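Local structure of ankyrin repeat and SAM domain-containing protein 4B (Mus musculus, 5F3X) at residues 10-13 / 14-18; 31-34 / 35-39; 39-43 / 44-48. The protein probably acts as a scaffold that joins partner proteins through its ankyrin repeats, its SAM domain and a C-terminal PDZ-binding motif. All coordinates share one frame; numbering follows the deposited sequence.

Interaction 1. Residues 10-13 / 14-18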
ATOM      1  N   THR B  10       1.390  -4.274 -18.020  1.00 52.96           N
ATOM      2  CA  THR B  10       0.032  -4.760 -17.863  1.00 48.19           C
ATOM      3  C   THR B  10      -0.049  -5.702 -16.657  1.00 44.74           C
ATOM      4  O   THR B  10       0.953  -6.303 -16.242  1.00 41.76           O
ATOM      5  CB  THR B  10      -0.407  -5.486 -19.140  1.00 47.75           C
ATOM      6  OG1 THR B  10       0.234  -6.777 -19.221  1.00 48.24           O
ATOM      7  CG2 THR B  10      -0.070  -4.645 -20.381  1.00 45.11           C
ATOM      8  N   PRO B  11      -1.237  -5.845 -16.070  1.00 43.07           N
ATOM      9  CA  PRO B  11      -1.380  -6.801 -14.952  1.00 46.49           C
ATOM     10  C   PRO B  11      -0.954  -8.223 -15.310  1.00 48.38           C
ATOM     11  O   PRO B  11      -0.397  -8.945 -14.463  1.00 46.52           O
ATOM     12  CB  PRO B  11      -2.878  -6.716 -14.614  1.00 44.85           C
ATOM     13  CG  PRO B  11      -3.333  -5.405 -15.169  1.00 38.78           C
ATOM     14  CD  PRO B  11      -2.508  -5.193 -16.418  1.00 38.53           C
ATOM     15  N   LEU B  12      -1.202  -8.641 -16.558  1.00 48.88           N
ATOM     16  CA  LEU B  12      -0.698  -9.924 -17.033  1.00 49.25           C
ATOM     17  C   LEU B  12       0.819 -10.007 -16.913  1.00 54.92           C
ATOM     18  O   LEU B  12       1.363 -11.024 -16.462  1.00 56.94           O
ATOM     19  CB  LEU B  12      -1.117 -10.158 -18.486  1.00 49.71           C
ATOM     20  CG  LEU B  12      -0.382 -11.340 -19.148  1.00 48.59           C
ATOM     21  CD1 LEU B  12      -0.798 -12.646 -18.503  1.00 47.33           C
ATOM     22  CD2 LEU B  12      -0.630 -11.413 -20.618  1.00 49.83           C
ATOM     23  N   GLU B  13       1.532  -8.957 -17.333  1.00 58.43           N
ATOM     24  CA  GLU B  13       2.989  -9.034 -17.307  1.00 57.83           C
ATOM     25  C   GLU B  13       3.505  -9.206 -15.887  1.00 55.56           C
ATOM     26  O   GLU B  13       4.304 -10.114 -15.615  1.00 56.97           O
ATOM     27  CB  GLU B  13       3.615  -7.806 -17.955  1.00 61.37           C
ATOM     28  CG  GLU B  13       5.153  -7.830 -17.859  1.00 60.82           C
ATOM     29  CD  GLU B  13       5.842  -6.828 -18.775  1.00 62.02           C
ATOM     30  OE1 GLU B  13       5.154  -5.957 -19.377  1.00 63.77           O
ATOM     31  OE2 GLU B  13       7.080  -6.934 -18.899  1.00 60.91           O
ATOM     32  N   VAL B  14       3.076  -8.328 -14.969  1.00 51.01           N
ATOM     33  CA  VAL B  14       3.513  -8.448 -13.577  1.00 46.04           C
ATOM     34  C   VAL B  14       3.183  -9.832 -13.057  1.00 48.09           C
ATOM     35  O   VAL B  14       4.005 -10.478 -12.389  1.00 48.75           O
ATOM     36  CB  VAL B  14       2.865  -7.367 -12.685  1.00 40.50           C
ATOM     37  CG1 VAL B  14       3.423  -7.470 -11.268  1.00 39.72           C
ATOM     38  CG2 VAL B  14       3.078  -5.987 -13.237  1.00 40.21           C
ATOM     39  N   PHE B  15       1.965 -10.306 -13.361  1.00 45.69           N
ATOM     40  CA  PHE B  15       1.544 -11.640 -12.967  1.00 42.49           C
ATOM     41  C   PHE B  15       2.564 -12.696 -13.394  1.00 41.60           C
ATOM     42  O   PHE B  15       3.178 -13.351 -12.545  1.00 42.25           O
ATOM     43  CB  PHE B  15       0.160 -11.929 -13.543  1.00 45.95           C
ATOM     44  CG  PHE B  15      -0.390 -13.260 -13.131  1.00 49.57           C
ATOM     45  CD1 PHE B  15      -0.822 -13.470 -11.826  1.00 49.89           C
ATOM     46  CD2 PHE B  15      -0.446 -14.311 -14.030  1.00 48.74           C
ATOM     47  CE1 PHE B  15      -1.306 -14.695 -11.441  1.00 50.45           C
ATOM     48  CE2 PHE B  15      -0.934 -15.539 -13.645  1.00 48.07           C
ATOM     49  CZ  PHE B  15      -1.360 -15.735 -12.352  1.00 49.93           C
ATOM     50  N   LEU B  16       2.775 -12.861 -14.711  1.00 40.73           N
ATOM     51  CA  LEU B  16       3.762 -13.840 -15.182  1.00 42.75           C
ATOM     52  C   LEU B  16       5.130 -13.601 -14.559  1.00 43.86           C
ATOM     53  O   LEU B  16       5.814 -14.549 -14.158  1.00 43.27           O
ATOM     54  CB  LEU B  16       3.863 -13.818 -16.703  1.00 45.21           C
ATOM     55  CG  LEU B  16       2.550 -14.093 -17.446  1.00 47.97           C
ATOM     56  CD1 LEU B  16       2.740 -13.886 -18.947  1.00 50.26           C
ATOM     57  CD2 LEU B  16       2.010 -15.510 -17.134  1.00 46.48           C
ATOM     58  N   GLN B  17       5.537 -12.337 -14.449  1.00 46.79           N
ATOM     59  CA  GLN B  17       6.832 -12.008 -13.861  1.00 48.78           C
ATOM     60  C   GLN B  17       6.970 -12.593 -12.458  1.00 51.07           C
ATOM     61  O   GLN B  17       7.958 -13.269 -12.137  1.00 50.15           O
ATOM     62  CB  GLN B  17       6.992 -10.489 -13.848  1.00 50.50           C
ATOM     63  CG  GLN B  17       8.352  -9.998 -13.435  1.00 53.62           C
ATOM     64  CD  GLN B  17       9.463 -10.495 -14.336  1.00 55.70           C
ATOM     65  OE1 GLN B  17       9.352 -10.489 -15.586  1.00 56.00           O
ATOM     66  NE2 GLN B  17      10.549 -10.950 -13.704  1.00 53.88           N
ATOM     67  N   SER B  18       5.967 -12.361 -11.612  1.00 54.92           N
ATOM     68  CA  SER B  18       5.961 -12.915 -10.261  1.00 56.00           C
ATOM     69  C   SER B  18       6.132 -14.437 -10.228  1.00 56.20           C
ATOM     70  O   SER B  18       6.612 -14.981  -9.226  1.00 55.44           O
ATOM     71  CB  SER B  18       4.648 -12.541  -9.579  1.00 54.30           C
ATOM     72  OG  SER B  18       3.545 -13.167 -10.235  1.00 51.73           O
TER
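Different first torsions direct the side chains of Leu-12 and Leu-16 toward each other, one helical turn apart. In Leu-12 CG lies opposite the backbone N (chi1 168°), beside the carbonyl carbon. In Leu-16 CG is anti to the carbonyl carbon instead (chi1 -58°). This is an i to i+4 contact on the first helix of the SAM domain, 11-18, starting at an N-cap. The two leucines slant across each other, with CD1 of Leu-12 3.8 Å from CD1 of Leu-16. CG of Leu-16 also rests against the Leu-12 carbonyl oxygen, whose bond from Leu-16 N is 2.9 Å long. Both leucines are buried and pack on Leu-25 of helix 25-30, and Leu-12 also reaches Phe-28, Leu-35 and Leu-38. With an alanine in place of Leu-16, a gap is likely to open beside Leu-12 CD1, and part of the packing on Leu-25 would probably be lost.

Thr-10 is the N-cap. Its OG1 accepts from Glu-13 N over 3.2 Å, at an N-H...O angle of 155°. This satisfies an N-H of the first turn, which has no preceding turn to bond to. Pro-11 follows the cap, where a residue without an N-H costs the helix no bond. Its carbonyl oxygen accepts from Phe-15 N at 2.9 Å.

Val-14 lies on another side of the helix. Its CG2 is 3.7 Å from Thr-10 O, and its side chain also touches Ala-9, just before the cap. The chain of another protein packs on Pro-11, Val-14, Phe-15 and Gln-17. Further along, Glu-13 O accepts from Gln-17 N at 2.8 Å.

Interaction 2. Residues 31-34 / 35-39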
ATOM      1  N   GLU B  31      -1.816 -14.574 -28.923  1.00 62.57           N
ATOM      2  CA  GLU B  31      -3.151 -15.137 -28.786  1.00 58.97           C
ATOM      3  C   GLU B  31      -4.140 -14.147 -28.192  1.00 58.39           C
ATOM      4  O   GLU B  31      -5.294 -14.516 -27.949  1.00 59.34           O
ATOM      5  CB  GLU B  31      -3.114 -16.415 -27.940  1.00 60.13           C
ATOM      6  CG  GLU B  31      -2.319 -17.560 -28.555  1.00 62.59           C
ATOM      7  CD  GLU B  31      -2.930 -18.097 -29.844  1.00 66.54           C
ATOM      8  OE1 GLU B  31      -4.161 -17.943 -30.048  1.00 67.97           O
ATOM      9  OE2 GLU B  31      -2.170 -18.677 -30.658  1.00 67.13           O
ATOM     10  N   GLN B  32      -3.708 -12.913 -27.947  1.00 59.54           N
ATOM     11  CA  GLN B  32      -4.553 -11.840 -27.408  1.00 58.08           C
ATOM     12  C   GLN B  32      -5.152 -12.235 -26.066  1.00 50.41           C
ATOM     13  O   GLN B  32      -6.327 -12.014 -25.788  1.00 49.95           O
ATOM     14  CB  GLN B  32      -5.633 -11.418 -28.407  1.00 64.83           C
ATOM     15  CG  GLN B  32      -5.050 -10.611 -29.557  1.00 72.31           C
ATOM     16  CD  GLN B  32      -6.075 -10.252 -30.613  1.00 80.99           C
ATOM     17  OE1 GLN B  32      -7.222  -9.907 -30.303  1.00 82.02           O
ATOM     18  NE2 GLN B  32      -5.662 -10.318 -31.879  1.00 85.32           N
ATOM     19  N   ILE B  33      -4.301 -12.774 -25.210  1.00 48.45           N
ATOM     20  CA  ILE B  33      -4.696 -13.242 -23.890  1.00 50.28           C
ATOM     21  C   ILE B  33      -4.278 -12.180 -22.883  1.00 53.68           C
ATOM     22  O   ILE B  33      -3.110 -12.111 -22.488  1.00 57.44           O
ATOM     23  CB  ILE B  33      -4.034 -14.582 -23.572  1.00 48.56           C
ATOM     24  CG1 ILE B  33      -4.367 -15.590 -24.674  1.00 48.87           C
ATOM     25  CG2 ILE B  33      -4.443 -15.070 -22.185  1.00 50.02           C
ATOM     26  CD1 ILE B  33      -3.726 -16.947 -24.465  1.00 49.15           C
ATOM     27  N   ASP B  34      -5.230 -11.394 -22.400  1.00 52.87           N
ATOM     28  CA  ASP B  34      -4.918 -10.535 -21.269  1.00 51.82           C
ATOM     29  C   ASP B  34      -5.072 -11.362 -19.993  1.00 49.40           C
ATOM     30  O   ASP B  34      -5.368 -12.560 -20.043  1.00 46.79           O
ATOM     31  CB  ASP B  34      -5.785  -9.277 -21.285  1.00 52.56           C
ATOM     32  CG  ASP B  34      -7.261  -9.568 -21.558  1.00 56.63           C
ATOM     33  OD1 ASP B  34      -7.670 -10.748 -21.475  1.00 55.83           O
ATOM     34  OD2 ASP B  34      -8.021  -8.601 -21.837  1.00 59.13           O
ATOM     35  N   LEU B  35      -4.840 -10.751 -18.826  1.00 46.35           N
ATOM     36  CA  LEU B  35      -5.021 -11.523 -17.601  1.00 43.24           C
ATOM     37  C   LEU B  35      -6.481 -11.915 -17.432  1.00 50.55           C
ATOM     38  O   LEU B  35      -6.780 -12.974 -16.869  1.00 56.29           O
ATOM     39  CB  LEU B  35      -4.499 -10.747 -16.396  1.00 39.41           C
ATOM     40  CG  LEU B  35      -4.748 -11.220 -14.962  1.00 41.27           C
ATOM     41  CD1 LEU B  35      -3.759 -10.617 -13.959  1.00 38.56           C
ATOM     42  CD2 LEU B  35      -6.171 -10.836 -14.539  1.00 47.22           C
ATOM     43  N   GLU B  36      -7.399 -11.079 -17.918  1.00 51.25           N
ATOM     44  CA  GLU B  36      -8.808 -11.440 -17.917  1.00 51.55           C
ATOM     45  C   GLU B  36      -9.021 -12.778 -18.604  1.00 52.49           C
ATOM     46  O   GLU B  36      -9.639 -13.683 -18.042  1.00 54.68           O
ATOM     47  CB  GLU B  36      -9.618 -10.349 -18.613  1.00 53.88           C
ATOM     48  CG  GLU B  36     -10.999 -10.769 -19.063  1.00 59.99           C
ATOM     49  CD  GLU B  36     -11.948  -9.588 -19.260  1.00 71.24           C
ATOM     50  OE1 GLU B  36     -13.080  -9.799 -19.773  1.00 73.21           O
ATOM     51  OE2 GLU B  36     -11.566  -8.441 -18.899  1.00 78.55           O
ATOM     52  N   ALA B  37      -8.516 -12.908 -19.834  1.00 50.17           N
ATOM     53  CA  ALA B  37      -8.714 -14.121 -20.600  1.00 48.81           C
ATOM     54  C   ALA B  37      -7.942 -15.285 -20.001  1.00 52.20           C
ATOM     55  O   ALA B  37      -8.414 -16.433 -20.050  1.00 52.07           O
ATOM     56  CB  ALA B  37      -8.296 -13.899 -22.052  1.00 48.55           C
ATOM     57  N   LEU B  38      -6.769 -15.009 -19.425  1.00 53.21           N
ATOM     58  CA  LEU B  38      -5.955 -16.075 -18.854  1.00 53.42           C
ATOM     59  C   LEU B  38      -6.730 -16.847 -17.790  1.00 56.98           C
ATOM     60  O   LEU B  38      -6.721 -18.087 -17.783  1.00 58.59           O
ATOM     61  CB  LEU B  38      -4.666 -15.493 -18.280  1.00 49.99           C
ATOM     62  CG  LEU B  38      -3.718 -16.549 -17.728  1.00 41.75           C
ATOM     63  CD1 LEU B  38      -3.464 -17.602 -18.821  1.00 39.27           C
ATOM     64  CD2 LEU B  38      -2.423 -15.914 -17.193  1.00 39.98           C
ATOM     65  N   LEU B  39      -7.438 -16.133 -16.902  1.00 55.33           N
ATOM     66  CA  LEU B  39      -8.189 -16.805 -15.845  1.00 57.48           C
ATOM     67  C   LEU B  39      -9.368 -17.607 -16.386  1.00 55.63           C
ATOM     68  O   LEU B  39      -9.882 -18.474 -15.678  1.00 57.39           O
ATOM     69  CB  LEU B  39      -8.681 -15.801 -14.794  1.00 61.23           C
ATOM     70  CG  LEU B  39      -7.662 -14.811 -14.192  1.00 63.55           C
ATOM     71  CD1 LEU B  39      -8.200 -14.146 -12.947  1.00 61.47           C
ATOM     72  CD2 LEU B  39      -6.327 -15.466 -13.906  1.00 64.13           C
TER
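Asp-34 reaches over the start of helix 35-39 and grips Ala-37 from the N-cap position. Its CB lies beside the N of Leu-35, the next residue. CG sits between the backbone N and the carbonyl carbon (chi1 46°), a turn that brings the carboxylate over the first helical turn. CG comes 3.9 Å from CB of Glu-36. OD1 does the capping: it accepts from Ala-37 N at 2.8 Å, with an N-H...O angle of 155°. The donor meets OD1 on its anti side and 31° out of the carboxylate plane. CB of Ala-37 is 3.3 Å from the same oxygen.

OD2 turns the other way and lies 4.0 Å from CB of Glu-36. The side chains of Asp-34 and Glu-36 run alongside each other and point the same way. OD2 of Asp-34 is 4.6 Å from OE2 of Glu-36, so the like charges probably repel mildly. The negative charge at this helix start would suit the positive end of the helix dipole. The backbone of Asp-34 adds a second bond, from Leu-38 N to Asp-34 O at 2.9 Å.

Ile-33, just before the cap, packs with its CG2 branch. That methyl is 3.9 Å from CB of Leu-38 and also touches CB of Ala-37. Ile-33 and Leu-38 both rest on Phe-28 of helix 25-30, which ends in a Schellman motif at Gln-32. An aspartate N-cap, with an apolar pair joining the residue before it to the fourth residue after it, makes a capped helix start with a hydrophobic staple.

Interaction 3. Residues 39-43 / 44-48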
ATOM      1  N   LEU B  39      -7.438 -16.133 -16.902  1.00 55.33           N
ATOM      2  CA  LEU B  39      -8.189 -16.805 -15.845  1.00 57.48           C
ATOM      3  C   LEU B  39      -9.368 -17.607 -16.386  1.00 55.63           C
ATOM      4  O   LEU B  39      -9.882 -18.474 -15.678  1.00 57.39           O
ATOM      5  CB  LEU B  39      -8.681 -15.801 -14.794  1.00 61.23           C
ATOM      6  CG  LEU B  39      -7.662 -14.811 -14.192  1.00 63.55           C
ATOM      7  CD1 LEU B  39      -8.200 -14.146 -12.947  1.00 61.47           C
ATOM      8  CD2 LEU B  39      -6.327 -15.466 -13.906  1.00 64.13           C
ATOM      9  N   LEU B  40      -9.798 -17.353 -17.624  1.00 53.76           N
ATOM     10  CA  LEU B  40     -10.819 -18.149 -18.309  1.00 51.12           C
ATOM     11  C   LEU B  40     -10.258 -19.409 -18.980  1.00 50.22           C
ATOM     12  O   LEU B  40     -10.998 -20.106 -19.693  1.00 43.58           O
ATOM     13  CB  LEU B  40     -11.518 -17.301 -19.380  1.00 47.73           C
ATOM     14  CG  LEU B  40     -12.393 -16.103 -19.016  1.00 45.24           C
ATOM     15  CD1 LEU B  40     -13.070 -15.552 -20.287  1.00 45.78           C
ATOM     16  CD2 LEU B  40     -13.430 -16.490 -17.989  1.00 40.86           C
ATOM     17  N   CYS B  41      -8.961 -19.680 -18.826  1.00 53.17           N
ATOM     18  CA  CYS B  41      -8.294 -20.767 -19.529  1.00 52.17           C
ATOM     19  C   CYS B  41      -8.256 -22.045 -18.700  1.00 50.93           C
ATOM     20  O   CYS B  41      -8.034 -22.023 -17.476  1.00 47.99           O
ATOM     21  CB  CYS B  41      -6.872 -20.367 -19.924  1.00 49.53           C
ATOM     22  SG  CYS B  41      -6.842 -19.284 -21.352  1.00 51.57           S
ATOM     23  N   SER B  42      -8.466 -23.156 -19.381  1.00 49.41           N
ATOM     24  CA  SER B  42      -8.358 -24.454 -18.750  1.00 49.17           C
ATOM     25  C   SER B  42      -7.011 -25.077 -19.074  1.00 49.73           C
ATOM     26  O   SER B  42      -6.276 -24.619 -19.961  1.00 44.75           O
ATOM     27  CB  SER B  42      -9.461 -25.372 -19.255  1.00 45.61           C
ATOM     28  OG  SER B  42      -9.188 -25.637 -20.619  1.00 47.17           O
ATOM     29  N   ASP B  43      -6.744 -26.209 -18.415  1.00 48.41           N
ATOM     30  CA  ASP B  43      -5.611 -27.011 -18.838  1.00 46.75           C
ATOM     31  C   ASP B  43      -5.677 -27.295 -20.337  1.00 47.44           C
ATOM     32  O   ASP B  43      -4.654 -27.212 -21.038  1.00 47.24           O
ATOM     33  CB  ASP B  43      -5.547 -28.305 -18.032  1.00 47.36           C
ATOM     34  CG  ASP B  43      -4.294 -29.100 -18.330  1.00 52.63           C
ATOM     35  OD1 ASP B  43      -3.227 -28.735 -17.798  1.00 55.41           O
ATOM     36  OD2 ASP B  43      -4.361 -30.069 -19.113  1.00 54.35           O
ATOM     37  N   GLU B  44      -6.877 -27.600 -20.869  1.00 47.73           N
ATOM     38  CA  GLU B  44      -6.898 -27.933 -22.291  1.00 51.12           C
ATOM     39  C   GLU B  44      -6.736 -26.692 -23.170  1.00 45.22           C
ATOM     40  O   GLU B  44      -6.112 -26.773 -24.233  1.00 48.09           O
ATOM     41  CB  GLU B  44      -8.162 -28.702 -22.682  1.00 54.53           C
ATOM     42  CG  GLU B  44      -8.143 -29.094 -24.182  1.00 59.53           C
ATOM     43  CD  GLU B  44      -9.436 -29.771 -24.660  1.00 69.59           C
ATOM     44  OE1 GLU B  44     -10.476 -29.641 -23.965  1.00 73.76           O
ATOM     45  OE2 GLU B  44      -9.421 -30.414 -25.742  1.00 71.52           O
ATOM     46  N   ASP B  45      -7.244 -25.537 -22.735  1.00 82.91           N
ATOM     47  CA  ASP B  45      -6.964 -24.297 -23.452  1.00 71.71           C
ATOM     48  C   ASP B  45      -5.459 -24.075 -23.594  1.00 67.02           C
ATOM     49  O   ASP B  45      -4.968 -23.725 -24.676  1.00 68.55           O
ATOM     50  CB  ASP B  45      -7.613 -23.120 -22.725  1.00 70.28           C
ATOM     51  CG  ASP B  45      -9.110 -23.047 -22.950  1.00 74.32           C
ATOM     52  OD1 ASP B  45      -9.546 -23.109 -24.121  1.00 76.10           O
ATOM     53  OD2 ASP B  45      -9.855 -22.945 -21.950  1.00 75.35           O
ATOM     54  N   LEU B  46      -4.704 -24.298 -22.509  1.00 59.10           N
ATOM     55  CA  LEU B  46      -3.273 -24.032 -22.548  1.00 57.48           C
ATOM     56  C   LEU B  46      -2.507 -25.109 -23.302  1.00 62.14           C
ATOM     57  O   LEU B  46      -1.412 -24.843 -23.817  1.00 64.05           O
ATOM     58  CB  LEU B  46      -2.721 -23.880 -21.129  1.00 53.43           C
ATOM     59  CG  LEU B  46      -3.315 -22.712 -20.334  1.00 52.94           C
ATOM     60  CD1 LEU B  46      -2.904 -22.769 -18.881  1.00 42.22           C
ATOM     61  CD2 LEU B  46      -2.977 -21.364 -20.993  1.00 43.84           C
ATOM     62  N   GLN B  47      -3.043 -26.337 -23.349  1.00 67.06           N
ATOM     63  CA  GLN B  47      -2.498 -27.345 -24.252  1.00 68.07           C
ATOM     64  C   GLN B  47      -2.690 -26.946 -25.705  1.00 71.15           C
ATOM     65  O   GLN B  47      -1.881 -27.315 -26.561  1.00 73.59           O
ATOM     66  CB  GLN B  47      -3.169 -28.692 -24.028  1.00 70.34           C
ATOM     67  CG  GLN B  47      -2.490 -29.630 -23.072  1.00 72.18           C
ATOM     68  CD  GLN B  47      -3.218 -30.966 -23.000  1.00 75.23           C
ATOM     69  OE1 GLN B  47      -2.827 -31.924 -23.659  1.00 78.27           O
ATOM     70  NE2 GLN B  47      -4.286 -31.027 -22.212  1.00 74.63           N
ATOM     71  N   ASN B  48      -3.762 -26.215 -26.011  1.00 74.80           N
ATOM     72  CA  ASN B  48      -4.009 -25.860 -27.402  1.00 78.84           C
ATOM     73  C   ASN B  48      -2.952 -24.896 -27.933  1.00 80.25           C
ATOM     74  O   ASN B  48      -2.607 -24.954 -29.119  1.00 84.38           O
ATOM     75  CB  ASN B  48      -5.423 -25.300 -27.555  1.00 82.78           C
ATOM     76  CG  ASN B  48      -6.481 -26.401 -27.567  1.00 88.21           C
ATOM     77  OD1 ASN B  48      -6.187 -27.554 -27.891  1.00 90.46           O
ATOM     78  ND2 ASN B  48      -7.716 -26.049 -27.222  1.00 90.78           N
TER
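Ser-42 lies with its hydroxymethyl group against the carboxylate of Asp-45. The pair forms a capping box at the start of helix 43-48 of the SAM domain. Ser-42 is the N-cap. Its OG sits between the backbone N and the carbonyl carbon (chi1 68°), which turns it toward Asp-45 N in the first turn. OG accepts from Asp-45 N at 2.9 Å, and the N-H...O angle of 168° is close to straight. Asp-45 answers with OD2, which takes the N-H of Ser-42 at 2.9 Å on its anti lone pair. OG also gives a weak bond to OD2, at 3.1 Å. Asp-45 OD2 therefore has two donors, both from Ser-42. Between them these bonds fix the carboxylate over the helix start and hold the serine hydroxyl in place.

Cys-41, just before the cap, brings CB to 4.2 Å from CD2 of Leu-46. This apolar pair spans the box as a loose hydrophobic staple. The backbone bond from Leu-46 N to Ser-42 O, 3.0 Å, starts the helical bonding, and CG of Leu-46 packs against that oxygen.

Asp-43 is held mainly by Arg-56: its OD1 makes a salt bridge with Arg-56 NE on helix 53-71, and its side chain also touches Leu-60. Gln-47, one turn further on, touches Arg-56 as well. Its amide plane is turned 50° from the Asp-43 carboxylate. NE2 of Gln-47 gives only a weak bond, 3.2 Å, to Asp-43 OD2.

In the fold
From the N terminus the three contacts follow in series, each at the start of a short helix of the SAM domain. Interaction 1 opens helix 11-18. Interaction 2 closes the loop after helix 25-30 and starts helix 35-39. Interaction 3 takes over at Leu-39, the residue they share, and turns the chain into helix 43-48. None nests within another. Interactions 1 and 2 touch directly: Leu-12 CD2 lies 3.2 Å from Ile-33 O, and Phe-15 packs on Leu-38. Interactions 1 and 3 lie on opposite sides of the chain's centre, about 18 Å apart between centres. Helix 53-71 backs interactions 2 and 3, with Ile-63 against Leu-38 and Leu-39.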